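Alr3699 protein (Nostoc sp., PDB 4XSO) is of unassigned function but belongs to the GT-B clan of glycosyltransferases, with two alpha/beta domains each built on a parallel sheet. Local coordinates at residues S192-S195 and K196-Q200; H255-I258 and T259-L263. One frame throughout, in Å; residues are numbered along the deposited sequence.

Interaction 1. Residues S192-S195 and K196-Q200; sequences SDIS and KLRQQ
I194 and R198 lie side by side, one turn apart on helix 191-201, their side chains pointing the same way. The R198 chain can be followed outward from the backbone. Its CB rests 3.7 Å from I194 O, and CG, anti to its own carbonyl carbon (chi1 -71°), comes 3.6 Å from the same oxygen. That oxygen already accepts the R198 N-H in a nearly straight bond (R198 N to I194 O 2.9 Å), so the first two methylenes cover an acceptor that is in use. CD then reaches the I194 methyl, 3.8 Å from CG2, the branch anti to the isoleucine backbone N. At chi3 (60°) the chain bends, and the guanidinium turns to partners off the helix: NH1 forms a salt bridge with D284 and a hydrogen bond to A282 O, while NH2 donates to A204 O and N206 O. Four bonds on its two terminal nitrogens should hold the guanidinium in one orientation, with the D284 carboxylate balancing its charge.

Elsewhere on the same turns the aliphatic roots of other side chains shield backbone oxygens in the same way. K196 CG sits 3.5 Å from S192 O, the acceptor of K196 N, before its chain bends away. Q199 CG lies 3.4 Å from S195 O, which also takes the Q199 N-H. This is ordinary alpha-helical i, i+4 pairing, on a surface helix of the six-stranded alpha/beta domain.

The inner face of the helix is the one bearing I194, L197 and R198. I194 and L197 pack on helix 276-282, the isoleucine against A281 and the leucine against Q278, L279 and A282, while R198 joins the end of that helix to the chain leading into strand 207-212.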
loop_
_atom_site.group_PDB
_atom_site.type_symbol
_atom_site.label_atom_id
_atom_site.label_comp_id
_atom_site.label_asym_id
_atom_site.label_seq_id
_atom_site.Cartn_x
_atom_site.Cartn_y
_atom_site.Cartn_z
ATOM N N SER A 192 16.380 -50.931 -18.316
ATOM C CA SER A 192 17.826 -50.992 -18.457
ATOM C C SER A 192 18.573 -49.765 -17.894
ATOM O O SER A 192 19.702 -49.898 -17.455
ATOM C CB SER A 192 18.202 -51.289 -19.921
ATOM O OG SER A 192 17.708 -50.261 -20.750
ATOM N N ASP A 193 17.975 -48.574 -17.901
ATOM C CA ASP A 193 18.533 -47.436 -17.161
ATOM C C ASP A 193 18.450 -47.689 -15.630
ATOM O O ASP A 193 19.375 -47.367 -14.921
ATOM C CB ASP A 193 17.805 -46.108 -17.479
ATOM C CG ASP A 193 18.193 -45.529 -18.847
ATOM O OD1 ASP A 193 19.184 -46.008 -19.433
ATOM O OD2 ASP A 193 17.513 -44.604 -19.356
ATOM N N ILE A 194 17.339 -48.260 -15.166
ATOM C CA ILE A 194 17.147 -48.587 -13.771
ATOM C C ILE A 194 18.276 -49.512 -13.324
ATOM O O ILE A 194 19.010 -49.183 -12.423
ATOM C CB ILE A 194 15.775 -49.239 -13.485
ATOM C CG1 ILE A 194 14.641 -48.223 -13.676
ATOM C CG2 ILE A 194 15.703 -49.805 -12.058
ATOM C CD1 ILE A 194 13.244 -48.852 -13.686
ATOM N N SER A 195 18.446 -50.625 -14.024
ATOM C CA SER A 195 19.458 -51.635 -13.649
ATOM C C SER A 195 20.845 -51.042 -13.630
ATOM O O SER A 195 21.604 -51.284 -12.699
ATOM C CB SER A 195 19.386 -52.855 -14.579
ATOM O OG SER A 195 20.374 -53.801 -14.166
ATOM N N LYS A 196 21.177 -50.203 -14.608
ATOM C CA LYS A 196 22.491 -49.587 -14.593
ATOM C C LYS A 196 22.728 -48.664 -13.433
ATOM O O LYS A 196 23.838 -48.594 -12.834
ATOM C CB LYS A 196 22.747 -48.832 -15.916
ATOM C CG LYS A 196 23.139 -49.788 -17.054
ATOM C CD LYS A 196 24.114 -50.906 -16.582
ATOM C CE LYS A 196 24.986 -51.520 -17.677
ATOM N NZ LYS A 196 26.242 -50.739 -17.925
ATOM N N LEU A 197 21.726 -47.854 -13.185
ATOM C CA LEU A 197 21.822 -46.901 -12.116
ATOM C C LEU A 197 21.970 -47.607 -10.748
ATOM O O LEU A 197 22.810 -47.176 -9.937
ATOM C CB LEU A 197 20.617 -45.925 -12.156
ATOM C CG LEU A 197 20.595 -44.823 -11.098
ATOM C CD1 LEU A 197 21.830 -43.937 -11.140
ATOM C CD2 LEU A 197 19.365 -43.958 -11.293
ATOM N N ARG A 198 21.146 -48.633 -10.487
ATOM C CA ARG A 198 21.311 -49.398 -9.252
ATOM C C ARG A 198 22.779 -50.001 -9.147
ATOM O O ARG A 198 23.383 -50.015 -8.096
ATOM C CB ARG A 198 20.236 -50.463 -9.159
ATOM C CG ARG A 198 18.858 -49.900 -8.882
ATOM C CD ARG A 198 17.780 -50.933 -9.121
ATOM N NE ARG A 198 17.934 -52.110 -8.281
ATOM C CZ ARG A 198 17.485 -52.252 -7.048
ATOM N NH1 ARG A 198 16.811 -51.281 -6.443
ATOM N NH2 ARG A 198 17.677 -53.395 -6.427
ATOM N N GLN A 199 23.317 -50.443 -10.272
ATOM C CA GLN A 199 24.668 -50.988 -10.340
ATOM C C GLN A 199 25.689 -49.962 -9.957
ATOM O O GLN A 199 26.483 -50.237 -9.090
ATOM C CB GLN A 199 25.006 -51.564 -11.731
ATOM C CG GLN A 199 24.499 -52.975 -11.892
ATOM C CD GLN A 199 24.694 -53.579 -13.294
ATOM O OE1 GLN A 199 24.869 -52.870 -14.298
ATOM N NE2 GLN A 199 24.632 -54.904 -13.365
ATOM N N GLN A 200 25.652 -48.778 -10.576
ATOM C CA GLN A 200 26.593 -47.732 -10.292
ATOM C C GLN A 200 26.469 -47.216 -8.869
ATOM O O GLN A 200 27.428 -46.720 -8.288
ATOM C CB GLN A 200 26.402 -46.604 -11.274
ATOM C CG GLN A 200 26.784 -47.034 -12.688
ATOM C CD GLN A 200 26.912 -45.869 -13.660
ATOM O OE1 GLN A 200 26.696 -44.723 -13.305
ATOM N NE2 GLN A 200 27.280 -46.167 -14.891
#

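Interaction 2. Residues H255-I258 and T259-L263; sequences HQQI and TRLGL
Both Q257 (chi1 176°) and R260 (chi1 176°) hold CG anti to the backbone N, and R260 then bends at chi3, bringing its guanidinium back beside the glutamine. R260 NH2 approaches Q257 CG obliquely at 3.8 Å, and the amide and guanidinium planes are only 15° apart. The same Q257 CG also meets L261 CD1 at 3.6 Å, roughly at right angles to the guanidinium contact. Q257 runs extended beyond CG, and its NE2 donates to D226 OD1 and H222 O of helix 221-228.

Past R260 the helix ends in a Schellman motif at G262. I258 O accepts L263 N at 2.9 Å and T259 O accepts G262 N at 2.9 Å, with G262 in a positive-phi conformation. The reversal sets L263 CB 4.1 Å from I258 CG2. T259 OG1 adds a weak bond (3.4 Å) to H255 O, alongside the main-chain N-H of T259.

The chemistry is thus divided: the two backbone bonds to I258 O and T259 O end the helix, with I258 and L263 packed beside them, and NE2 of buried Q257 finds its partners on the neighbouring helix, which should restrain the amide's rotation.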
loop_
_atom_site.group_PDB
_atom_site.type_symbol
_atom_site.label_atom_id
_atom_site.label_comp_id
_atom_site.label_asym_id
_atom_site.label_seq_id
_atom_site.Cartn_x
_atom_site.Cartn_y
_atom_site.Cartn_z
ATOM N N HIS A 255 24.118 -37.826 10.671
ATOM C CA HIS A 255 25.340 -38.641 10.592
ATOM C C HIS A 255 25.622 -39.408 11.883
ATOM O O HIS A 255 26.023 -40.591 11.860
ATOM C CB HIS A 255 26.533 -37.759 10.202
ATOM C CG HIS A 255 26.585 -37.397 8.733
ATOM N ND1 HIS A 255 26.681 -38.341 7.742
ATOM C CD2 HIS A 255 26.741 -36.205 8.114
ATOM C CE1 HIS A 255 26.804 -37.761 6.560
ATOM N NE2 HIS A 255 26.842 -36.459 6.757
ATOM N N GLN A 256 25.336 -38.766 13.012
ATOM C CA GLN A 256 25.679 -39.357 14.315
ATOM C C GLN A 256 24.704 -40.439 14.595
ATOM O O GLN A 256 25.075 -41.552 15.013
ATOM C CB GLN A 256 25.580 -38.315 15.429
ATOM C CG GLN A 256 26.580 -37.169 15.245
ATOM C CD GLN A 256 26.866 -36.416 16.541
ATOM O OE1 GLN A 256 26.232 -35.390 16.841
ATOM N NE2 GLN A 256 27.808 -36.944 17.329
ATOM N N GLN A 257 23.431 -40.123 14.311
ATOM C CA GLN A 257 22.341 -41.079 14.480
ATOM C C GLN A 257 22.681 -42.363 13.697
ATOM O O GLN A 257 22.600 -43.495 14.226
ATOM C CB GLN A 257 20.977 -40.478 13.983
ATOM C CG GLN A 257 19.797 -41.452 14.039
ATOM C CD GLN A 257 18.511 -40.959 13.380
ATOM O OE1 GLN A 257 18.512 -39.977 12.671
ATOM N NE2 GLN A 257 17.417 -41.673 13.597
ATOM N N ILE A 258 22.970 -42.198 12.405
ATOM C CA ILE A 258 23.268 -43.317 11.572
ATOM C C ILE A 258 24.439 -44.187 12.125
ATOM O O ILE A 258 24.393 -45.404 12.127
ATOM C CB ILE A 258 23.641 -42.820 10.145
ATOM C CG1 ILE A 258 22.415 -42.277 9.405
ATOM C CG2 ILE A 258 24.341 -43.930 9.345
ATOM C CD1 ILE A 258 22.793 -41.390 8.263
ATOM N N THR A 259 25.527 -43.549 12.502
ATOM C CA THR A 259 26.632 -44.264 13.171
ATOM C C THR A 259 26.194 -44.851 14.530
ATOM O O THR A 259 26.437 -45.992 14.810
ATOM C CB THR A 259 27.806 -43.323 13.397
ATOM O OG1 THR A 259 28.374 -42.971 12.124
ATOM C CG2 THR A 259 28.874 -44.029 14.270
ATOM N N ARG A 260 25.505 -44.097 15.360
ATOM C CA ARG A 260 24.975 -44.702 16.602
ATOM C C ARG A 260 24.082 -45.980 16.399
ATOM O O ARG A 260 24.131 -46.944 17.197
ATOM C CB ARG A 260 24.234 -43.616 17.373
ATOM C CG ARG A 260 23.532 -44.069 18.660
ATOM C CD ARG A 260 22.957 -42.870 19.461
ATOM N NE ARG A 260 21.936 -42.079 18.750
ATOM C CZ ARG A 260 20.689 -42.486 18.449
ATOM N NH1 ARG A 260 20.249 -43.697 18.766
ATOM N NH2 ARG A 260 19.860 -41.670 17.808
ATOM N N LEU A 261 23.261 -46.001 15.339
ATOM C CA LEU A 261 22.431 -47.178 15.036
ATOM C C LEU A 261 23.190 -48.264 14.340
ATOM O O LEU A 261 22.658 -49.329 14.081
ATOM C CB LEU A 261 21.182 -46.783 14.250
ATOM C CG LEU A 261 20.302 -45.956 15.212
ATOM C CD1 LEU A 261 19.345 -45.010 14.514
ATOM C CD2 LEU A 261 19.549 -46.877 16.154
ATOM N N GLY A 262 24.472 -48.056 14.066
ATOM C CA GLY A 262 25.193 -49.051 13.250
ATOM C C GLY A 262 24.756 -49.180 11.795
ATOM O O GLY A 262 24.957 -50.223 11.162
ATOM N N LEU A 263 24.210 -48.104 11.233
ATOM C CA LEU A 263 23.691 -48.112 9.850
ATOM C C LEU A 263 24.552 -47.472 8.722
ATOM O O LEU A 263 24.034 -47.140 7.636
ATOM C CB LEU A 263 22.362 -47.426 9.886
ATOM C CG LEU A 263 21.292 -48.263 10.610
ATOM C CD1 LEU A 263 20.047 -47.403 10.667
ATOM C CD2 LEU A 263 21.048 -49.610 9.932
#

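Coming from the N terminus, the chain passes through the first parallel sheet, of seven strands, before reaching interaction 1 (192-200), then traverses strands 207-212 and 235-240 with helix 221-228 between them, and arrives at interaction 2 (255-263). Each contact closes just a few residues of continuous chain, and the two follow in series without nesting or crossing. The centres of interactions 1 and 2 are 27 Å apart and do not touch. Both belong to the six-stranded domain: interaction 1 is tied to helix 276-282 and the approach to strand 207-212; interaction 2, on the helix of the beta-alpha-beta unit 235-271, to helix 221-228 and to strand 267-271, outermost in this chain's sheet.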